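Local coordinates for protein xylulose kinase (Escherichia coli, PDB 2ITM) that phosphorylates D-xylulose to D-xylulose 5-phosphate at the expense of ATP, and 1-deoxy-D-xylulose less efficiently, at residues T81-D84 / R88-R91; P130-V135 / E141-I146; A312-A317 / A364-V369; Y371-G376 / Q404-I409. One frame throughout, in Å; residues are numbered along the deposited sequence.

Interaction 1: residues T81-D84 / R88-R91; sequences TLLD and RVLR
Leu83 and Val89 face each other as a non-hydrogen-bonded antiparallel pair at the centre of a short hairpin, their CA atoms 4.8 Å apart. Two backbone bonds flank the pair: Leu90 N donates to Leu82 O at 2.9 Å, and Asp84 N donates to Arg88 O at 2.9 Å. Between them the CA-H of Leu83 also leans on Arg88 O.

The tight part lies around these bonds. On one face CD2 of Leu83 touches CG2 of Val89 at 3.6 Å, and helices 45-62 and 152-161 close over this pair with Pro45, Tyr155 and Leu158. On the other, Leu90 packs its CB on CB of Leu82 at 4.1 Å and lays CD2 against the backbone between Leu83 and Asp84. At the turn, the carboxylate of Asp84 swings between its own N and carbonyl carbon (chi1 74°), and OD1 takes the N-H of Arg88 at 2.7 Å from above the carboxylate plane; Gln86 N adds a weak bond to the same oxygen.

The loose side is the exposed chain of Arg88, which bends at chi2 and runs beside Asp84 without its guanidinium meeting the carboxylate. At the other end a water links the two segments, accepting from Leu82 N and donating to Arg91 O, while the guanidinium of Arg91 forms salt bridges with Glu42 and Glu139. The hairpin is thus closed mainly by directional backbone bonds, with a carboxylate pinning the turn and a water completing the link beside Arg91.

Interaction 2: residues P130-V135 / E141-I146; sequences PKLLWV and EIFRQI
Leu132 overlaps Ile146 through their ends, CD2 lying 3.6 Å from CD1 where the two chains cross at a slant. The contact joins two consecutive helices in the N-terminal FGGY domain, outside its six-stranded actin-like sheet: helix 128-138 is followed at once by the short helix 140-143, and a type I turn from Phe143 to Ile146 then leads into strand 148-150. Folding back in this way brings Ile142, Phe143 and Ile146 against two successive inner positions of the longer helix, Leu132 and Val135.

The junction is wholly apolar between side chains. Val135, one turn further along, directs CG1 at CG2 of Ile142, 3.9 Å away, and the same methyl approaches the backbone N of Phe143. The Phe143 ring, carried out with CG anti to its own N (chi1 -168°), comes up obliquely to the carbonyl of Leu132, and its CE1 also lies loosely against CD2 of that leucine. Leu82 of the neighbouring hairpin touches both Leu132 and Ile146, extending the apolar cluster toward strand 81-83.

One turn before Val135, Lys131 sends NZ to the backbone carbonyl oxygens of His78, Ile94 and Gly126, tying the helix to the loop that carries the substrate-binding His78. Back at the aromatic ring, CE1 of Phe143 stands 3.8 Å from Leu132 O.

Interaction 3: residues A312-A317 / A364-V369; sequences ALIAAA and AVLEGV
Leu366 reaches from helix 358-381 into the inner side of helix 310-316 and carries every close contact between the two segments. These are all van der Waals contacts between methyl and methylene groups. Its CD1 touches CD1 of Ile314 at 4.1 Å, with Ile314 CG1 equally near, and it meets CB of Ala317 at 4.2 Å; its other branch, CD2, lies 4.2 Å from CD2 of Leu313. CG of Leu366 stands anti to its own carbonyl carbon (chi1 -63°), which carries the forked end outward among the three residues. The chains of Ile314 and Leu366 cross at roughly a right angle and meet by their branch ends. Burial is modest, 149 Å² over both sides.

The polar bonds lie within helix 358-381 or run to other helices. Gly368 N and Val369 N bond to Ala364 O and Val365 O, Trp402 NE1 donates to Leu366 O, and Glu367 meets Arg363 and the hydroxyl of Tyr465.

These helices belong to the C-terminal domain of the FGGY kinases, of the actin-like ATPase clan. Leu366 is flanked further by Leu298 of helix 294-304 and Met405 of helix 400-410, while Leu313 rests on Ala301 and Ile314 on Tyr401, so helix 310-316 packs on helices 294-304, 358-381 and 400-410.

Interaction 4: residues Y371-G376 / Q404-I409; sequences YALADG and QMLADI
Ile409 fits against both Tyr371 and Ala374, and these apolar contacts make up most of the interface between helices 358-381 and 400-410. Its CD1 lies 3.7 Å from CE1 of Tyr371 and almost as near CD1 of the ring, approaching obliquely, while its CG2 meets CB of Ala374 at 3.9 Å and also reaches CD1 of the Tyr371 ring at 4.0 Å. The isoleucine places its branches in this way with CG1 anti to its carbonyl carbon and CG2 anti to its N (chi1 -76°). Although CB of Tyr371 leaves the backbone away from the other helix, the ring folds back to cross Ile409 at about a right angle. A looser touch of 4.5 Å joins CD1 of Leu373 to CD2 of Leu406, one turn back along the second helix from Ile409.

The short helix segments approach to 9.7 Å between axes at a crossing angle of -52°, a value consistent with ridges-into-grooves packing.

Polar groups look outward from the interface. Asp375 forms a salt bridge with Arg473, and Asp408 with Arg461, both arginines belonging to helix 459-479; Asp408 OD1 also accepts from Asp458 N. Each of the paired helices is thereby fastened to the C-terminal helix by an acid of its own.

That C-terminal helix covers one flank of the contact, with Phe472 meeting the Tyr371 ring and Tyr465 lying on Ile409, while Leu406 turns to Leu414 of strand 414-417, so the helix pair sits between helix 459-479 and the sheet of the C-terminal domain.

How the interactions relate
The four contacts form two pairs, one in each domain of the kinase. Interactions 1 and 2 lie 10 Å apart between centres and touch, Leu90 CD2 coming within 3.5 Å of Gln145 O. Interactions 3 and 4 share helix 358-381, with centres 13 Å apart, and Met405 bridges them, its SD 3.9 Å from Leu366 CB. The pairs lie on opposite sides of the chain's centre, interactions 2 and 4 being about 43 Å apart between centres. The side chain of Leu132 in interaction 2 is about 10 Å from that of substrate-binding His78, and that of Leu373 in interaction 4 about 14 Å from bound D-xylulose.

Interaction 1: residues T81-D84 / R88-R91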
# COMPACT_ATOMS: atom_id res chain seq x y z
N THR A 81 -0.98 -14.62 -37.96
CA THR A 81 -0.51 -14.09 -39.23
C THR A 81 -1.45 -14.45 -40.38
O THR A 81 -1.60 -15.61 -40.73
CB THR A 81 0.92 -14.60 -39.53
OG1 THR A 81 1.76 -14.42 -38.39
CG2 THR A 81 1.56 -13.77 -40.61
N LEU A 82 -2.06 -13.43 -40.96
CA LEU A 82 -3.04 -13.60 -42.01
C LEU A 82 -2.48 -13.35 -43.41
O LEU A 82 -2.07 -12.24 -43.73
CB LEU A 82 -4.24 -12.68 -41.81
CG LEU A 82 -5.11 -12.74 -40.56
CD1 LEU A 82 -6.54 -12.72 -40.95
CD2 LEU A 82 -4.81 -13.91 -39.67
N LEU A 83 -2.50 -14.38 -44.24
CA LEU A 83 -1.99 -14.29 -45.59
C LEU A 83 -3.10 -14.45 -46.61
O LEU A 83 -4.00 -15.26 -46.43
CB LEU A 83 -0.93 -15.36 -45.81
CG LEU A 83 0.26 -15.37 -44.85
CD1 LEU A 83 1.22 -16.43 -45.24
CD2 LEU A 83 0.94 -14.04 -44.79
N ASP A 84 -3.02 -13.70 -47.70
CA ASP A 84 -3.81 -13.99 -48.87
C ASP A 84 -3.27 -15.09 -49.75
O ASP A 84 -2.30 -15.73 -49.44
CB ASP A 84 -4.11 -12.72 -49.69
CG ASP A 84 -2.89 -12.21 -50.45
OD1 ASP A 84 -1.89 -12.93 -50.57
OD2 ASP A 84 -2.87 -11.09 -50.98
N ARG A 88 0.61 -12.63 -49.60
CA ARG A 88 0.64 -11.27 -49.13
C ARG A 88 0.17 -11.19 -47.69
O ARG A 88 -0.82 -11.79 -47.33
CB ARG A 88 -0.22 -10.39 -49.99
CG ARG A 88 0.54 -9.55 -51.01
CD ARG A 88 -0.04 -9.61 -52.41
NE ARG A 88 0.76 -8.80 -53.35
CZ ARG A 88 2.06 -8.84 -53.46
NH1 ARG A 88 2.75 -9.66 -52.69
NH2 ARG A 88 2.69 -8.09 -54.34
N VAL A 89 0.90 -10.44 -46.88
CA VAL A 89 0.49 -10.16 -45.52
C VAL A 89 -0.66 -9.16 -45.46
O VAL A 89 -0.51 -8.01 -45.83
CB VAL A 89 1.67 -9.71 -44.65
CG1 VAL A 89 1.19 -9.09 -43.38
CG2 VAL A 89 2.57 -10.89 -44.33
N LEU A 90 -1.78 -9.65 -44.97
CA LEU A 90 -3.06 -8.97 -45.08
C LEU A 90 -3.18 -7.86 -44.04
O LEU A 90 -3.68 -6.79 -44.33
CB LEU A 90 -4.18 -9.97 -44.88
CG LEU A 90 -5.14 -10.30 -46.02
CD1 LEU A 90 -4.80 -9.57 -47.29
CD2 LEU A 90 -5.31 -11.78 -46.24
N ARG A 91 -2.74 -8.14 -42.83
CA ARG A 91 -2.67 -7.16 -41.76
C ARG A 91 -1.53 -7.47 -40.82
O ARG A 91 -0.91 -8.50 -40.93
CB ARG A 91 -3.99 -7.13 -40.99
CG ARG A 91 -4.17 -8.26 -40.00
CD ARG A 91 -5.56 -8.36 -39.40
NE ARG A 91 -6.02 -7.12 -38.75
CZ ARG A 91 -5.30 -6.38 -37.93
NH1 ARG A 91 -4.07 -6.72 -37.61
NH2 ARG A 91 -5.81 -5.28 -37.41
O HOH W 1 -1.71 -11.04 -40.02

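Interaction 2: residues P130-V135 / E141-I146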
# COMPACT_ATOMS: atom_id res chain seq x y z
N PRO A 130 -10.12 -16.82 -31.49
CA PRO A 130 -10.93 -15.64 -31.26
C PRO A 130 -10.44 -14.42 -32.03
O PRO A 130 -11.24 -13.57 -32.39
CB PRO A 130 -10.85 -15.40 -29.76
CG PRO A 130 -9.67 -16.11 -29.34
CD PRO A 130 -9.47 -17.25 -30.24
N LYS A 131 -9.15 -14.31 -32.25
CA LYS A 131 -8.56 -13.25 -33.02
C LYS A 131 -9.17 -13.19 -34.41
O LYS A 131 -9.43 -12.14 -34.95
CB LYS A 131 -7.06 -13.39 -33.14
CG LYS A 131 -6.30 -12.99 -31.89
CD LYS A 131 -4.83 -13.30 -32.01
CE LYS A 131 -4.19 -13.39 -30.66
NZ LYS A 131 -2.80 -13.89 -30.73
N LEU A 132 -9.42 -14.36 -34.97
CA LEU A 132 -9.97 -14.44 -36.30
C LEU A 132 -11.45 -14.13 -36.42
O LEU A 132 -11.88 -13.55 -37.40
CB LEU A 132 -9.62 -15.76 -36.98
CG LEU A 132 -8.31 -15.48 -37.73
CD1 LEU A 132 -7.16 -16.16 -37.08
CD2 LEU A 132 -8.39 -15.69 -39.20
N LEU A 133 -12.22 -14.51 -35.41
CA LEU A 133 -13.58 -14.02 -35.26
C LEU A 133 -13.64 -12.51 -35.19
O LEU A 133 -14.49 -11.90 -35.82
CB LEU A 133 -14.24 -14.64 -34.04
CG LEU A 133 -15.36 -15.65 -34.29
CD1 LEU A 133 -14.79 -16.98 -34.66
CD2 LEU A 133 -16.25 -15.78 -33.08
N TRP A 134 -12.74 -11.90 -34.43
CA TRP A 134 -12.68 -10.45 -34.35
C TRP A 134 -12.44 -9.80 -35.71
O TRP A 134 -13.14 -8.87 -36.09
CB TRP A 134 -11.61 -9.99 -33.36
CG TRP A 134 -11.57 -8.52 -33.11
CD1 TRP A 134 -12.14 -7.86 -32.08
CD2 TRP A 134 -10.93 -7.53 -33.91
NE1 TRP A 134 -11.90 -6.51 -32.18
CE2 TRP A 134 -11.15 -6.29 -33.30
CE3 TRP A 134 -10.18 -7.55 -35.08
CZ2 TRP A 134 -10.66 -5.10 -33.81
CZ3 TRP A 134 -9.69 -6.38 -35.59
CH2 TRP A 134 -9.93 -5.17 -34.96
N VAL A 135 -11.47 -10.30 -36.45
CA VAL A 135 -11.23 -9.82 -37.79
C VAL A 135 -12.45 -9.99 -38.69
O VAL A 135 -12.85 -9.07 -39.38
CB VAL A 135 -9.99 -10.46 -38.43
CG1 VAL A 135 -9.93 -10.16 -39.92
CG2 VAL A 135 -8.72 -9.98 -37.73
N GLU A 141 -13.56 -7.15 -44.82
CA GLU A 141 -12.85 -7.01 -46.07
C GLU A 141 -11.53 -7.77 -46.06
O GLU A 141 -11.17 -8.39 -47.04
CB GLU A 141 -12.59 -5.54 -46.33
CG GLU A 141 -13.60 -4.61 -45.68
CD GLU A 141 -13.34 -4.37 -44.20
OE1 GLU A 141 -14.24 -3.86 -43.51
OE2 GLU A 141 -12.24 -4.69 -43.72
N ILE A 142 -10.83 -7.71 -44.94
CA ILE A 142 -9.66 -8.55 -44.70
C ILE A 142 -10.01 -10.03 -44.64
O ILE A 142 -9.37 -10.83 -45.29
CB ILE A 142 -8.97 -8.16 -43.40
CG1 ILE A 142 -8.53 -6.70 -43.42
CG2 ILE A 142 -7.86 -9.10 -43.09
CD1 ILE A 142 -7.49 -6.39 -44.41
N PHE A 143 -11.00 -10.38 -43.84
CA PHE A 143 -11.37 -11.78 -43.67
C PHE A 143 -11.64 -12.47 -45.00
O PHE A 143 -11.22 -13.59 -45.23
CB PHE A 143 -12.59 -11.92 -42.77
CG PHE A 143 -12.85 -13.32 -42.31
CD1 PHE A 143 -12.18 -13.85 -41.24
CD2 PHE A 143 -13.76 -14.11 -42.97
CE1 PHE A 143 -12.41 -15.13 -40.84
CE2 PHE A 143 -14.00 -15.39 -42.56
CZ PHE A 143 -13.32 -15.90 -41.50
N ARG A 144 -12.37 -11.77 -45.86
CA ARG A 144 -12.71 -12.24 -47.20
C ARG A 144 -11.49 -12.72 -47.99
O ARG A 144 -11.61 -13.56 -48.85
CB ARG A 144 -13.38 -11.10 -47.97
CG ARG A 144 -14.57 -11.49 -48.81
CD ARG A 144 -15.20 -10.34 -49.58
NE ARG A 144 -16.44 -10.73 -50.25
CZ ARG A 144 -17.32 -9.89 -50.78
NH1 ARG A 144 -17.11 -8.58 -50.74
NH2 ARG A 144 -18.42 -10.36 -51.35
N GLN A 145 -10.32 -12.17 -47.68
CA GLN A 145 -9.11 -12.43 -48.45
C GLN A 145 -8.18 -13.50 -47.85
O GLN A 145 -7.13 -13.80 -48.39
CB GLN A 145 -8.32 -11.14 -48.64
CG GLN A 145 -9.01 -10.05 -49.40
CD GLN A 145 -8.20 -8.77 -49.36
OE1 GLN A 145 -8.55 -7.82 -48.67
NE2 GLN A 145 -7.11 -8.75 -50.10
N ILE A 146 -8.56 -14.07 -46.71
CA ILE A 146 -7.69 -14.99 -46.00
C ILE A 146 -7.52 -16.31 -46.72
O ILE A 146 -8.50 -16.99 -47.00
CB ILE A 146 -8.23 -15.26 -44.59
CG1 ILE A 146 -8.23 -14.00 -43.74
CG2 ILE A 146 -7.43 -16.35 -43.91
CD1 ILE A 146 -8.88 -14.20 -42.43

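Interaction 3: residues A312-A317 / A364-V369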
# COMPACT_ATOMS: atom_id res chain seq x y z
N ALA A 312 22.22 -9.07 -0.60
CA ALA A 312 21.86 -8.14 0.46
C ALA A 312 20.50 -8.57 0.98
O ALA A 312 20.33 -8.86 2.15
CB ALA A 312 21.82 -6.75 -0.06
N LEU A 313 19.55 -8.60 0.08
CA LEU A 313 18.19 -8.90 0.46
C LEU A 313 18.14 -10.20 1.24
O LEU A 313 17.77 -10.21 2.40
CB LEU A 313 17.32 -8.99 -0.79
CG LEU A 313 16.00 -9.69 -0.56
CD1 LEU A 313 15.04 -8.73 0.07
CD2 LEU A 313 15.46 -10.19 -1.86
N ILE A 314 18.51 -11.29 0.60
CA ILE A 314 18.29 -12.62 1.17
C ILE A 314 18.91 -12.65 2.54
O ILE A 314 18.55 -13.46 3.38
CB ILE A 314 18.85 -13.69 0.24
CG1 ILE A 314 17.76 -14.61 -0.27
CG2 ILE A 314 19.87 -14.51 0.95
CD1 ILE A 314 17.07 -14.09 -1.50
N ALA A 315 19.85 -11.72 2.78
CA ALA A 315 20.50 -11.65 4.08
C ALA A 315 19.75 -10.79 5.07
O ALA A 315 19.72 -11.09 6.25
CB ALA A 315 21.92 -11.17 3.93
N ALA A 316 19.15 -9.71 4.59
CA ALA A 316 18.36 -8.89 5.46
C ALA A 316 17.32 -9.75 6.14
O ALA A 316 17.05 -9.61 7.32
CB ALA A 316 17.69 -7.80 4.66
N ALA A 317 16.73 -10.67 5.37
CA ALA A 317 15.53 -11.38 5.76
C ALA A 317 15.82 -12.36 6.88
O ALA A 317 14.93 -12.72 7.64
CB ALA A 317 14.96 -12.09 4.57
N ALA A 364 8.92 -11.01 4.36
CA ALA A 364 7.54 -11.11 3.89
C ALA A 364 7.44 -11.41 2.40
O ALA A 364 6.71 -12.28 1.98
CB ALA A 364 6.78 -9.88 4.25
N VAL A 365 8.22 -10.68 1.61
CA VAL A 365 8.25 -10.88 0.18
C VAL A 365 8.63 -12.29 -0.23
O VAL A 365 7.93 -12.93 -1.00
CB VAL A 365 9.13 -9.83 -0.52
CG1 VAL A 365 9.03 -9.98 -2.01
CG2 VAL A 365 8.70 -8.45 -0.13
N LEU A 366 9.74 -12.78 0.30
CA LEU A 366 10.20 -14.12 -0.01
C LEU A 366 9.13 -15.16 0.29
O LEU A 366 8.86 -16.03 -0.51
CB LEU A 366 11.48 -14.44 0.75
CG LEU A 366 12.71 -13.60 0.44
CD1 LEU A 366 13.95 -14.17 1.10
CD2 LEU A 366 12.89 -13.47 -1.04
N GLU A 367 8.53 -15.04 1.46
CA GLU A 367 7.59 -16.03 1.92
C GLU A 367 6.30 -15.97 1.11
O GLU A 367 5.75 -17.00 0.76
CB GLU A 367 7.31 -15.87 3.41
CG GLU A 367 8.51 -16.21 4.28
CD GLU A 367 8.25 -16.11 5.77
OE1 GLU A 367 7.53 -15.20 6.20
OE2 GLU A 367 8.78 -16.95 6.50
N GLY A 368 5.85 -14.77 0.80
CA GLY A 368 4.64 -14.58 0.02
C GLY A 368 4.72 -14.99 -1.43
O GLY A 368 3.83 -15.63 -1.97
N VAL A 369 5.81 -14.61 -2.08
CA VAL A 369 6.10 -15.15 -3.39
C VAL A 369 6.18 -16.67 -3.33
O VAL A 369 5.61 -17.35 -4.15
CB VAL A 369 7.38 -14.56 -3.98
CG1 VAL A 369 7.71 -15.24 -5.29
CG2 VAL A 369 7.25 -13.08 -4.17

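Interaction 4: residues Y371-G376 / Q404-I409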
# COMPACT_ATOMS: atom_id res chain seq x y z
N TYR A 371 4.67 -18.62 -1.18
CA TYR A 371 3.33 -19.14 -0.97
C TYR A 371 2.53 -19.21 -2.27
O TYR A 371 1.87 -20.19 -2.55
CB TYR A 371 2.58 -18.31 0.07
CG TYR A 371 3.16 -18.31 1.47
CD1 TYR A 371 3.81 -19.41 1.99
CD2 TYR A 371 3.04 -17.20 2.26
CE1 TYR A 371 4.33 -19.39 3.25
CE2 TYR A 371 3.56 -17.16 3.52
CZ TYR A 371 4.20 -18.26 4.02
OH TYR A 371 4.71 -18.20 5.27
N ALA A 372 2.62 -18.13 -3.04
CA ALA A 372 2.02 -18.04 -4.36
C ALA A 372 2.48 -19.15 -5.31
O ALA A 372 1.68 -19.85 -5.90
CB ALA A 372 2.27 -16.69 -4.95
N LEU A 373 3.80 -19.31 -5.42
CA LEU A 373 4.39 -20.29 -6.30
C LEU A 373 3.97 -21.72 -5.96
O LEU A 373 3.71 -22.52 -6.83
CB LEU A 373 5.91 -20.16 -6.32
CG LEU A 373 6.49 -18.89 -6.92
CD1 LEU A 373 7.98 -18.82 -6.76
CD2 LEU A 373 6.08 -18.69 -8.37
N ALA A 374 3.91 -22.03 -4.67
CA ALA A 374 3.53 -23.35 -4.20
C ALA A 374 2.08 -23.68 -4.52
O ALA A 374 1.77 -24.78 -4.95
CB ALA A 374 3.78 -23.47 -2.72
N ASP A 375 1.20 -22.72 -4.30
CA ASP A 375 -0.20 -22.86 -4.65
C ASP A 375 -0.33 -23.06 -6.15
O ASP A 375 -1.15 -23.84 -6.62
CB ASP A 375 -1.00 -21.63 -4.23
CG ASP A 375 -1.42 -21.66 -2.78
OD1 ASP A 375 -1.48 -22.75 -2.18
OD2 ASP A 375 -1.70 -20.63 -2.16
N GLY A 376 0.49 -22.32 -6.89
CA GLY A 376 0.52 -22.41 -8.34
C GLY A 376 0.84 -23.81 -8.83
O GLY A 376 0.16 -24.37 -9.68
N GLN A 404 15.64 -23.30 -0.78
CA GLN A 404 15.29 -24.15 0.34
C GLN A 404 13.98 -23.76 0.98
O GLN A 404 13.19 -24.61 1.32
CB GLN A 404 16.38 -24.11 1.40
CG GLN A 404 16.12 -25.07 2.52
CD GLN A 404 16.18 -26.49 2.06
OE1 GLN A 404 15.32 -27.29 2.39
NE2 GLN A 404 17.21 -26.82 1.30
N MET A 405 13.79 -22.46 1.16
CA MET A 405 12.53 -21.94 1.62
C MET A 405 11.42 -22.43 0.73
O MET A 405 10.37 -22.82 1.22
CB MET A 405 12.54 -20.43 1.68
CG MET A 405 11.19 -19.84 2.04
SD MET A 405 11.10 -18.06 2.04
CE MET A 405 12.05 -17.72 3.47
N LEU A 406 11.65 -22.40 -0.58
CA LEU A 406 10.67 -22.88 -1.54
C LEU A 406 10.37 -24.35 -1.38
O LEU A 406 9.25 -24.79 -1.56
CB LEU A 406 11.16 -22.64 -2.96
CG LEU A 406 10.54 -21.52 -3.78
CD1 LEU A 406 10.44 -20.28 -2.96
CD2 LEU A 406 11.32 -21.27 -5.03
N ALA A 407 11.39 -25.11 -1.04
CA ALA A 407 11.23 -26.52 -0.78
C ALA A 407 10.49 -26.79 0.52
O ALA A 407 9.66 -27.68 0.60
CB ALA A 407 12.56 -27.19 -0.79
N ASP A 408 10.80 -26.01 1.54
CA ASP A 408 10.19 -26.15 2.85
C ASP A 408 8.71 -25.85 2.79
O ASP A 408 7.89 -26.58 3.31
CB ASP A 408 10.88 -25.21 3.84
CG ASP A 408 12.32 -25.60 4.12
OD1 ASP A 408 12.71 -26.75 3.87
OD2 ASP A 408 13.13 -24.80 4.62
N ILE A 409 8.39 -24.74 2.13
CA ILE A 409 7.03 -24.30 1.90
C ILE A 409 6.23 -25.29 1.08
O ILE A 409 5.12 -25.62 1.43
CB ILE A 409 7.04 -22.93 1.21
CG1 ILE A 409 7.37 -21.83 2.20
CG2 ILE A 409 5.71 -22.65 0.57
CD1 ILE A 409 7.41 -20.49 1.61